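Local coordinates for protein amide synthase (Vibrio cholerae, PDB 1L5A) that acts as a nonribosomal peptide synthetase condensation enzyme of vibriobactin biosynthesis, an amide synthase that probably joins an acyl group to an amine, at residues A[1-9]-A[51-62]; A[253-263]-A[275-283]. All coordinates share one frame; numbering follows the deposited sequence.

Contact 1. Residues A[1-9]-A[51-62]; sequences MLLAQKPFW and LFRARFSAQGEL
S57 OG accepts two backbone N-H groups, from Q59 N at 2.9 Å and from E61 N at 3.0 Å. The first makes an ST turn; together they tie S57 to the type I turn from S57 to G60 and to the residue after it, and probably stiffen the turn, against which the indole of W9 packs. W9 lays its six-membered ring along this turn: CZ2 comes to 3.3 Å from G60 CA, CH2 to 3.4 Å from S57 O, and A58 O lies at the ring edge, near its plane. The W9 and F56 rings meet obliquely, planes at 32°, with W9 CZ3 on F56 CB. With CG anti to the backbone N (chi1 -172°) and a bend at chi3, M1 runs across F56 and brings CE to 3.5 Å from F56 CE2. Behind M1 the chain end is pinned by Q5, whose OE1 takes L2 N on a lone pair at 2.9 Å, almost straight at 172°; Q5 NE2 is hydrogen-bonded to I127 O. The contact joins the start of helix 6-14 to the hairpin of strands 54-56 and 62-64. Helix 161-172 touches L2 and L51, helix 313-319 meets L3 and P7, and F8 lies against the H126 ring.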
loop_
_atom_site.group_PDB
_atom_site.type_symbol
_atom_site.label_atom_id
_atom_site.label_comp_id
_atom_site.label_asym_id
_atom_site.label_seq_id
_atom_site.Cartn_x
_atom_site.Cartn_y
_atom_site.Cartn_z
ATOM N N MET A 1 -17.901 18.610 -6.810
ATOM C CA MET A 1 -17.558 19.115 -5.447
ATOM C C MET A 1 -17.311 17.945 -4.497
ATOM O O MET A 1 -18.036 16.952 -4.519
ATOM C CB MET A 1 -18.693 19.973 -4.901
ATOM C CG MET A 1 -18.347 20.681 -3.608
ATOM S SD MET A 1 -19.730 21.609 -2.918
ATOM C CE MET A 1 -20.050 22.873 -4.127
ATOM N N LEU A 2 -16.275 18.064 -3.679
ATOM C CA LEU A 2 -15.911 17.030 -2.721
ATOM C C LEU A 2 -16.768 17.079 -1.450
ATOM O O LEU A 2 -17.128 18.159 -0.967
ATOM C CB LEU A 2 -14.440 17.190 -2.324
ATOM C CG LEU A 2 -13.360 16.934 -3.373
ATOM C CD1 LEU A 2 -11.994 17.359 -2.810
ATOM C CD2 LEU A 2 -13.385 15.455 -3.767
ATOM N N LEU A 3 -17.088 15.911 -0.904
ATOM C CA LEU A 3 -17.882 15.861 0.312
ATOM C C LEU A 3 -17.390 16.910 1.322
ATOM O O LEU A 3 -18.183 17.659 1.894
ATOM C CB LEU A 3 -17.799 14.469 0.923
ATOM C CG LEU A 3 -18.636 14.260 2.180
ATOM C CD1 LEU A 3 -20.109 14.541 1.895
ATOM C CD2 LEU A 3 -18.423 12.842 2.666
ATOM N N ALA A 4 -16.078 16.979 1.522
ATOM C CA ALA A 4 -15.507 17.938 2.458
ATOM C C ALA A 4 -15.837 19.413 2.132
ATOM O O ALA A 4 -15.773 20.279 3.021
ATOM C CB ALA A 4 -13.984 17.743 2.547
ATOM N N GLN A 5 -16.187 19.703 0.881
ATOM C CA GLN A 5 -16.530 21.081 0.490
ATOM C C GLN A 5 -18.021 21.383 0.669
ATOM O O GLN A 5 -18.396 22.545 0.844
ATOM C CB GLN A 5 -16.147 21.362 -0.977
ATOM C CG GLN A 5 -14.644 21.276 -1.273
ATOM C CD GLN A 5 -14.315 21.335 -2.763
ATOM O OE1 GLN A 5 -14.743 20.487 -3.538
ATOM N NE2 GLN A 5 -13.551 22.340 -3.160
ATOM N N LYS A 6 -18.863 20.347 0.624
ATOM C CA LYS A 6 -20.307 20.520 0.758
ATOM C C LYS A 6 -20.740 21.349 1.993
ATOM O O LYS A 6 -21.477 22.324 1.863
ATOM C CB LYS A 6 -21.009 19.152 0.799
ATOM C CG LYS A 6 -20.814 18.265 -0.429
ATOM C CD LYS A 6 -21.893 18.474 -1.490
ATOM C CE LYS A 6 -21.601 17.699 -2.801
ATOM N NZ LYS A 6 -21.666 16.205 -2.706
ATOM N N PRO A 7 -20.289 20.979 3.200
ATOM C CA PRO A 7 -20.740 21.798 4.325
ATOM C C PRO A 7 -20.420 23.281 4.206
ATOM O O PRO A 7 -21.218 24.112 4.636
ATOM C CB PRO A 7 -20.112 21.115 5.553
ATOM C CG PRO A 7 -18.962 20.350 4.998
ATOM C CD PRO A 7 -19.419 19.879 3.645
ATOM N N PHE A 8 -19.276 23.630 3.615
ATOM C CA PHE A 8 -18.947 25.047 3.461
ATOM C C PHE A 8 -19.920 25.679 2.478
ATOM O O PHE A 8 -20.404 26.792 2.673
ATOM C CB PHE A 8 -17.505 25.249 2.964
ATOM C CG PHE A 8 -16.467 24.906 3.989
ATOM C CD1 PHE A 8 -15.771 23.711 3.920
ATOM C CD2 PHE A 8 -16.234 25.749 5.066
ATOM C CE1 PHE A 8 -14.853 23.352 4.915
ATOM C CE2 PHE A 8 -15.318 25.399 6.070
ATOM C CZ PHE A 8 -14.626 24.194 5.992
ATOM N N TRP A 9 -20.206 24.943 1.424
ATOM C CA TRP A 9 -21.099 25.415 0.396
ATOM C C TRP A 9 -22.486 25.681 0.968
ATOM O O TRP A 9 -23.118 26.689 0.640
ATOM C CB TRP A 9 -21.167 24.379 -0.725
ATOM C CG TRP A 9 -22.249 24.646 -1.696
ATOM C CD1 TRP A 9 -23.423 23.967 -1.816
ATOM C CD2 TRP A 9 -22.289 25.700 -2.666
ATOM N NE1 TRP A 9 -24.194 24.533 -2.805
ATOM C CE2 TRP A 9 -23.519 25.596 -3.343
ATOM C CE3 TRP A 9 -21.406 26.721 -3.023
ATOM C CZ2 TRP A 9 -23.887 26.471 -4.358
ATOM C CZ3 TRP A 9 -21.769 27.590 -4.025
ATOM C CH2 TRP A 9 -23.001 27.460 -4.687
ATOM N N LEU A 51 -6.835 24.967 -7.764
ATOM C CA LEU A 51 -8.063 25.252 -7.043
ATOM C C LEU A 51 -8.344 26.762 -6.900
ATOM O O LEU A 51 -9.498 27.161 -6.794
ATOM C CB LEU A 51 -8.045 24.548 -5.677
ATOM C CG LEU A 51 -9.417 24.196 -5.105
ATOM C CD1 LEU A 51 -10.229 23.388 -6.125
ATOM C CD2 LEU A 51 -9.236 23.413 -3.816
ATOM N N PHE A 52 -7.320 27.606 -6.896
ATOM C CA PHE A 52 -7.591 29.037 -6.806
ATOM C C PHE A 52 -8.354 29.526 -8.052
ATOM O O PHE A 52 -8.749 30.684 -8.113
ATOM C CB PHE A 52 -6.301 29.856 -6.686
ATOM C CG PHE A 52 -5.680 29.834 -5.331
ATOM C CD1 PHE A 52 -4.562 30.618 -5.067
ATOM C CD2 PHE A 52 -6.167 29.002 -4.332
ATOM C CE1 PHE A 52 -3.930 30.567 -3.836
ATOM C CE2 PHE A 52 -5.540 28.940 -3.092
ATOM C CZ PHE A 52 -4.416 29.724 -2.845
ATOM N N ARG A 53 -8.544 28.664 -9.047
ATOM C CA ARG A 53 -9.273 29.059 -10.255
ATOM C C ARG A 53 -10.685 28.482 -10.224
ATOM O O ARG A 53 -11.455 28.612 -11.177
ATOM C CB ARG A 53 -8.561 28.569 -11.530
ATOM C CG ARG A 53 -7.232 29.277 -11.838
ATOM C CD ARG A 53 -6.626 28.831 -13.185
ATOM N NE ARG A 53 -6.185 27.430 -13.187
ATOM C CZ ARG A 53 -6.838 26.434 -13.775
ATOM N NH1 ARG A 53 -7.983 26.669 -14.426
ATOM N NH2 ARG A 53 -6.342 25.201 -13.717
ATOM N N ALA A 54 -11.016 27.836 -9.120
ATOM C CA ALA A 54 -12.326 27.249 -8.952
ATOM C C ALA A 54 -13.415 28.311 -8.871
ATOM O O ALA A 54 -13.190 29.413 -8.376
ATOM C CB ALA A 54 -12.352 26.413 -7.687
ATOM N N ARG A 55 -14.594 27.954 -9.368
ATOM C CA ARG A 55 -15.773 28.808 -9.340
ATOM C C ARG A 55 -16.996 27.904 -9.214
ATOM O O ARG A 55 -16.974 26.744 -9.652
ATOM C CB ARG A 55 -15.856 29.670 -10.610
ATOM C CG ARG A 55 -14.746 30.688 -10.662
ATOM C CD ARG A 55 -15.068 31.853 -11.530
ATOM N NE ARG A 55 -14.034 32.881 -11.437
ATOM C CZ ARG A 55 -14.080 34.028 -12.106
ATOM N NH1 ARG A 55 -15.117 34.287 -12.910
ATOM N NH2 ARG A 55 -13.083 34.903 -11.993
ATOM N N PHE A 56 -18.059 28.422 -8.600
ATOM C CA PHE A 56 -19.257 27.613 -8.423
ATOM C C PHE A 56 -20.490 28.176 -9.104
ATOM O O PHE A 56 -20.705 29.389 -9.120
ATOM C CB PHE A 56 -19.540 27.431 -6.934
ATOM C CG PHE A 56 -18.431 26.759 -6.187
ATOM C CD1 PHE A 56 -17.379 27.496 -5.675
ATOM C CD2 PHE A 56 -18.417 25.378 -6.036
ATOM C CE1 PHE A 56 -16.329 26.871 -5.027
ATOM C CE2 PHE A 56 -17.371 24.745 -5.385
ATOM C CZ PHE A 56 -16.327 25.488 -4.881
ATOM N N SER A 57 -21.302 27.284 -9.669
ATOM C CA SER A 57 -22.548 27.690 -10.320
ATOM C C SER A 57 -23.568 27.898 -9.209
ATOM O O SER A 57 -23.309 27.564 -8.050
ATOM C CB SER A 57 -23.073 26.594 -11.244
ATOM O OG SER A 57 -23.801 25.632 -10.504
ATOM N N ALA A 58 -24.726 28.442 -9.565
ATOM C CA ALA A 58 -25.783 28.678 -8.587
ATOM C C ALA A 58 -26.258 27.341 -8.018
ATOM O O ALA A 58 -26.784 27.285 -6.907
ATOM C CB ALA A 58 -26.943 29.420 -9.244
ATOM N N GLN A 59 -26.045 26.275 -8.789
ATOM C CA GLN A 59 -26.438 24.927 -8.402
ATOM C C GLN A 59 -25.305 24.144 -7.731
ATOM O O GLN A 59 -25.373 22.913 -7.623
ATOM C CB GLN A 59 -26.901 24.140 -9.635
ATOM C CG GLN A 59 -28.052 24.769 -10.396
ATOM C CD GLN A 59 -27.694 26.108 -11.021
ATOM O OE1 GLN A 59 -26.809 26.189 -11.875
ATOM N NE2 GLN A 59 -28.385 27.168 -10.598
ATOM N N GLY A 60 -24.259 24.851 -7.307
ATOM C CA GLY A 60 -23.130 24.203 -6.657
ATOM C C GLY A 60 -22.195 23.409 -7.562
ATOM O O GLY A 60 -21.385 22.609 -7.069
ATOM N N GLU A 61 -22.303 23.597 -8.878
ATOM C CA GLU A 61 -21.423 22.890 -9.808
ATOM C C GLU A 61 -20.089 23.616 -9.877
ATOM O O GLU A 61 -20.039 24.811 -10.182
ATOM C CB GLU A 61 -22.013 22.822 -11.216
ATOM C CG GLU A 61 -20.937 22.568 -12.265
ATOM C CD GLU A 61 -21.477 21.990 -13.553
ATOM O OE1 GLU A 61 -21.896 20.806 -13.560
ATOM O OE2 GLU A 61 -21.479 22.723 -14.560
ATOM N N LEU A 62 -19.016 22.892 -9.578
ATOM C CA LEU A 62 -17.690 23.463 -9.609
ATOM C C LEU A 62 -17.196 23.382 -11.044
ATOM O O LEU A 62 -17.310 22.346 -11.702
ATOM C CB LEU A 62 -16.776 22.688 -8.669
ATOM C CG LEU A 62 -15.327 23.144 -8.488
ATOM C CD1 LEU A 62 -14.738 22.508 -7.235
ATOM C CD2 LEU A 62 -14.512 22.764 -9.700
#

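Contact 2. Residues A[253-263]-A[275-283]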
loop_
_atom_site.group_PDB
_atom_site.type_symbol
_atom_site.label_atom_id
_atom_site.label_comp_id
_atom_site.label_asym_id
_atom_site.label_seq_id
_atom_site.Cartn_x
_atom_site.Cartn_y
_atom_site.Cartn_z
ATOM N N ALA A 253 -16.353 15.364 29.532
ATOM C CA ALA A 253 -16.164 15.444 28.091
ATOM C C ALA A 253 -15.291 14.254 27.697
ATOM O O ALA A 253 -14.075 14.265 27.870
ATOM C CB ALA A 253 -15.488 16.759 27.715
ATOM N N PRO A 254 -15.910 13.190 27.188
ATOM C CA PRO A 254 -15.110 12.027 26.801
ATOM C C PRO A 254 -14.327 12.206 25.503
ATOM O O PRO A 254 -13.392 11.459 25.236
ATOM C CB PRO A 254 -16.153 10.912 26.704
ATOM C CG PRO A 254 -17.367 11.638 26.269
ATOM C CD PRO A 254 -17.350 12.901 27.091
ATOM N N TRP A 255 -14.690 13.200 24.702
ATOM C CA TRP A 255 -14.001 13.396 23.441
ATOM C C TRP A 255 -13.140 14.647 23.296
ATOM O O TRP A 255 -13.432 15.691 23.886
ATOM C CB TRP A 255 -15.016 13.373 22.322
ATOM C CG TRP A 255 -15.818 12.114 22.259
ATOM C CD1 TRP A 255 -17.077 11.910 22.749
ATOM C CD2 TRP A 255 -15.458 10.915 21.563
ATOM N NE1 TRP A 255 -17.531 10.663 22.383
ATOM C CE2 TRP A 255 -16.555 10.033 21.655
ATOM C CE3 TRP A 255 -14.312 10.505 20.864
ATOM C CZ2 TRP A 255 -16.543 8.765 21.069
ATOM C CZ3 TRP A 255 -14.300 9.248 20.284
ATOM C CH2 TRP A 255 -15.411 8.392 20.388
ATOM N N LEU A 256 -12.067 14.516 22.511
ATOM C CA LEU A 256 -11.161 15.624 22.187
ATOM C C LEU A 256 -11.107 15.597 20.669
ATOM O O LEU A 256 -10.731 14.586 20.104
ATOM C CB LEU A 256 -9.754 15.380 22.707
ATOM C CG LEU A 256 -8.947 16.597 23.182
ATOM C CD1 LEU A 256 -7.461 16.287 23.016
ATOM C CD2 LEU A 256 -9.319 17.861 22.418
ATOM N N TRP A 257 -11.480 16.686 20.000
ATOM C CA TRP A 257 -11.454 16.700 18.549
ATOM C C TRP A 257 -10.131 17.207 18.025
ATOM O O TRP A 257 -9.544 18.136 18.590
ATOM C CB TRP A 257 -12.593 17.538 17.988
ATOM C CG TRP A 257 -13.954 16.931 18.192
ATOM C CD1 TRP A 257 -14.705 16.958 19.334
ATOM C CD2 TRP A 257 -14.719 16.200 17.225
ATOM N NE1 TRP A 257 -15.891 16.290 19.135
ATOM C CE2 TRP A 257 -15.927 15.814 17.853
ATOM C CE3 TRP A 257 -14.501 15.832 15.888
ATOM C CZ2 TRP A 257 -16.919 15.081 17.191
ATOM C CZ3 TRP A 257 -15.493 15.101 15.223
ATOM C CH2 TRP A 257 -16.687 14.735 15.877
ATOM N N LEU A 258 -9.680 16.575 16.939
ATOM C CA LEU A 258 -8.409 16.867 16.273
ATOM C C LEU A 258 -8.565 17.112 14.794
ATOM O O LEU A 258 -9.533 16.666 14.167
ATOM C CB LEU A 258 -7.468 15.672 16.332
ATOM C CG LEU A 258 -7.018 15.071 17.632
ATOM C CD1 LEU A 258 -6.272 13.799 17.327
ATOM C CD2 LEU A 258 -6.137 16.067 18.356
ATOM N N PRO A 259 -7.596 17.821 14.209
ATOM C CA PRO A 259 -7.701 18.043 12.777
ATOM C C PRO A 259 -6.627 17.135 12.162
ATOM O O PRO A 259 -5.447 17.251 12.518
ATOM C CB PRO A 259 -7.373 19.535 12.629
ATOM C CG PRO A 259 -6.317 19.733 13.633
ATOM C CD PRO A 259 -6.735 18.845 14.834
ATOM N N PHE A 260 -7.027 16.187 11.318
ATOM C CA PHE A 260 -6.036 15.350 10.632
ATOM C C PHE A 260 -5.843 16.000 9.242
ATOM O O PHE A 260 -6.784 16.063 8.429
ATOM C CB PHE A 260 -6.519 13.910 10.479
ATOM C CG PHE A 260 -5.669 13.095 9.542
ATOM C CD1 PHE A 260 -4.278 13.077 9.686
ATOM C CD2 PHE A 260 -6.243 12.407 8.474
ATOM C CE1 PHE A 260 -3.475 12.392 8.783
ATOM C CE2 PHE A 260 -5.445 11.716 7.559
ATOM C CZ PHE A 260 -4.060 11.710 7.715
ATOM N N MET A 261 -4.637 16.502 8.983
ATOM C CA MET A 261 -4.344 17.195 7.725
ATOM C C MET A 261 -4.767 16.414 6.470
ATOM O O MET A 261 -5.235 17.002 5.480
ATOM C CB MET A 261 -2.849 17.533 7.650
ATOM C CG MET A 261 -2.333 18.379 8.800
ATOM S SD MET A 261 -3.394 19.815 9.069
ATOM C CE MET A 261 -3.931 19.597 10.759
ATOM N N ASN A 262 -4.592 15.093 6.507
ATOM C CA ASN A 262 -4.970 14.264 5.378
ATOM C C ASN A 262 -4.039 14.530 4.169
ATOM O O ASN A 262 -4.459 14.445 3.020
ATOM C CB ASN A 262 -6.431 14.555 5.046
ATOM C CG ASN A 262 -7.162 13.342 4.527
ATOM O OD1 ASN A 262 -6.911 12.218 4.943
ATOM N ND2 ASN A 262 -8.088 13.569 3.613
ATOM N N ARG A 263 -2.778 14.854 4.456
ATOM C CA ARG A 263 -1.750 15.122 3.444
ATOM C C ARG A 263 -0.749 13.967 3.463
ATOM O O ARG A 263 -0.006 13.754 2.513
ATOM C CB ARG A 263 -0.966 16.401 3.770
ATOM C CG ARG A 263 -1.801 17.656 3.945
ATOM C CD ARG A 263 -2.131 18.273 2.628
ATOM N NE ARG A 263 -3.092 19.354 2.782
ATOM C CZ ARG A 263 -3.404 20.219 1.822
ATOM N NH1 ARG A 263 -2.810 20.141 0.630
ATOM N NH2 ARG A 263 -4.348 21.128 2.031
ATOM N N MET A 275 -8.421 19.716 2.534
ATOM C CA MET A 275 -8.357 18.296 2.833
ATOM C C MET A 275 -8.481 17.968 4.320
ATOM O O MET A 275 -8.756 16.829 4.675
ATOM C CB MET A 275 -7.048 17.696 2.280
ATOM C CG MET A 275 -6.945 17.649 0.763
ATOM S SD MET A 275 -6.155 19.107 0.002
ATOM C CE MET A 275 -6.411 18.710 -1.726
ATOM N N VAL A 276 -8.284 18.964 5.179
ATOM C CA VAL A 276 -8.330 18.742 6.610
ATOM C C VAL A 276 -9.638 18.055 7.028
ATOM O O VAL A 276 -10.714 18.332 6.488
ATOM C CB VAL A 276 -8.097 20.092 7.385
ATOM C CG1 VAL A 276 -9.269 21.059 7.197
ATOM C CG2 VAL A 276 -7.877 19.810 8.824
ATOM N N ASN A 277 -9.536 17.148 7.993
ATOM C CA ASN A 277 -10.692 16.385 8.455
ATOM C C ASN A 277 -10.703 16.383 9.973
ATOM O O ASN A 277 -9.676 16.141 10.623
ATOM C CB ASN A 277 -10.579 14.960 7.901
ATOM C CG ASN A 277 -11.838 14.129 8.099
ATOM O OD1 ASN A 277 -12.944 14.654 8.137
ATOM N ND2 ASN A 277 -11.668 12.808 8.182
ATOM N N SER A 278 -11.863 16.674 10.543
ATOM C CA SER A 278 -12.024 16.721 12.000
ATOM C C SER A 278 -12.404 15.353 12.533
ATOM O O SER A 278 -13.415 14.773 12.131
ATOM C CB SER A 278 -13.111 17.726 12.366
ATOM O OG SER A 278 -12.776 19.011 11.900
ATOM N N LEU A 279 -11.612 14.847 13.463
ATOM C CA LEU A 279 -11.877 13.524 14.003
ATOM C C LEU A 279 -11.919 13.487 15.520
ATOM O O LEU A 279 -11.200 14.221 16.203
ATOM C CB LEU A 279 -10.815 12.533 13.495
ATOM C CG LEU A 279 -10.695 12.475 11.967
ATOM C CD1 LEU A 279 -9.422 11.730 11.561
ATOM C CD2 LEU A 279 -11.915 11.819 11.402
ATOM N N PRO A 280 -12.783 12.628 16.073
ATOM C CA PRO A 280 -12.842 12.565 17.532
ATOM C C PRO A 280 -11.934 11.477 18.122
ATOM O O PRO A 280 -11.906 10.354 17.641
ATOM C CB PRO A 280 -14.331 12.325 17.793
ATOM C CG PRO A 280 -14.710 11.439 16.653
ATOM C CD PRO A 280 -14.015 12.088 15.468
ATOM N N LEU A 281 -11.188 11.852 19.154
ATOM C CA LEU A 281 -10.284 10.973 19.894
ATOM C C LEU A 281 -10.984 10.667 21.218
ATOM O O LEU A 281 -11.393 11.585 21.935
ATOM C CB LEU A 281 -8.946 11.683 20.198
ATOM C CG LEU A 281 -8.043 11.031 21.263
ATOM C CD1 LEU A 281 -7.494 9.740 20.702
ATOM C CD2 LEU A 281 -6.885 11.958 21.664
ATOM N N LEU A 282 -11.151 9.392 21.541
ATOM C CA LEU A 282 -11.785 9.037 22.807
ATOM C C LEU A 282 -10.628 9.088 23.769
ATOM O O LEU A 282 -9.659 8.344 23.615
ATOM C CB LEU A 282 -12.378 7.634 22.754
ATOM C CG LEU A 282 -13.317 7.313 23.923
ATOM C CD1 LEU A 282 -14.386 8.404 24.020
ATOM C CD2 LEU A 282 -13.971 5.953 23.724
ATOM N N ARG A 283 -10.705 9.988 24.741
ATOM C CA ARG A 283 -9.612 10.132 25.682
ATOM C C ARG A 283 -9.485 8.925 26.576
ATOM O O ARG A 283 -10.479 8.386 27.068
ATOM C CB ARG A 283 -9.801 11.386 26.536
ATOM C CG ARG A 283 -9.942 12.659 25.718
ATOM C CD ARG A 283 -10.127 13.907 26.583
ATOM N NE ARG A 283 -11.206 13.750 27.548
ATOM C CZ ARG A 283 -11.026 13.314 28.788
ATOM N NH1 ARG A 283 -9.801 13.004 29.210
ATOM N NH2 ARG A 283 -12.071 13.167 29.594
HETATM O O HOH W 1 -10.543 15.318 3.051
#
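In W255 and W257 CG stands anti to the carbonyl carbon (chi1 -58° and -69°), and this lays both indoles across the partner strand. L282 CD1 sits over the centre of the W255 six-membered ring, a CH-pi contact 3.5 Å from the centroid. P280 CB sits over the face of the W257 six-membered ring, 3.6 Å from its centroid, the two side chains pointing the same way; W255 CE3 also reaches P280 CB, so the proline touches both indoles. The strands form an antiparallel ladder in which L256 with L281, L258 with L279 and F260 with N277 are hydrogen-bonded pairs; F260 N to N277 O measures 2.7 Å. P280 occupies a non-hydrogen-bonded position opposite W257, where its missing N-H costs the ladder nothing.

At one end R283 closes the pair. Its NE and NH2 both donate to A253 O, each at 2.9 Å, the oxygen lying in the guanidinium plane, and R283 N bonds P254 O at 3.1 Å; NH1 makes a salt bridge to E247. At the other end M275 SD lies over one face of the R263 guanidinium, 3.4 Å from NH2, and a water donates to M275 O at 2.8 Å, with a weak bond from N262 ND2. R263 NH2 is salt-bridged to D130, the aspartate of the HHxxxDG signature of condensation domains, and NH1 is hydrogen-bonded to A268 O.

The face carrying L256, L258 and L281 packs on helices 234-249 and 291-307. Along its other edge strand 255-260 meets strand 333-337, where W257 makes backbone bonds to P332 and I334, which places 255-260 between 277-282 and 333-337.

How the contacts relate
Contact 1 closes before contact 2 opens along the chain. Their centres are 23 Å apart, and their nearest atoms, about 5 Å apart, do not touch. Contact 1 belongs to the N-terminal half of the condensation fold, contact 2 to the C-terminal half. Two regions connect them. R312 meets A4 of contact 1 and is hydrogen-bonded to V276 O of contact 2, while helix 313-319 touches L3 and P7 and the backbone N of its first residue, I313, is hydrogen-bonded to N277 OD1. The HHxxxDG segment also faces both: H126 and I127 meet segment 1-9, and D130 binds R263, M275 and V276. Both contacts thus touch the signature motif, close to where the halves of the fold meet.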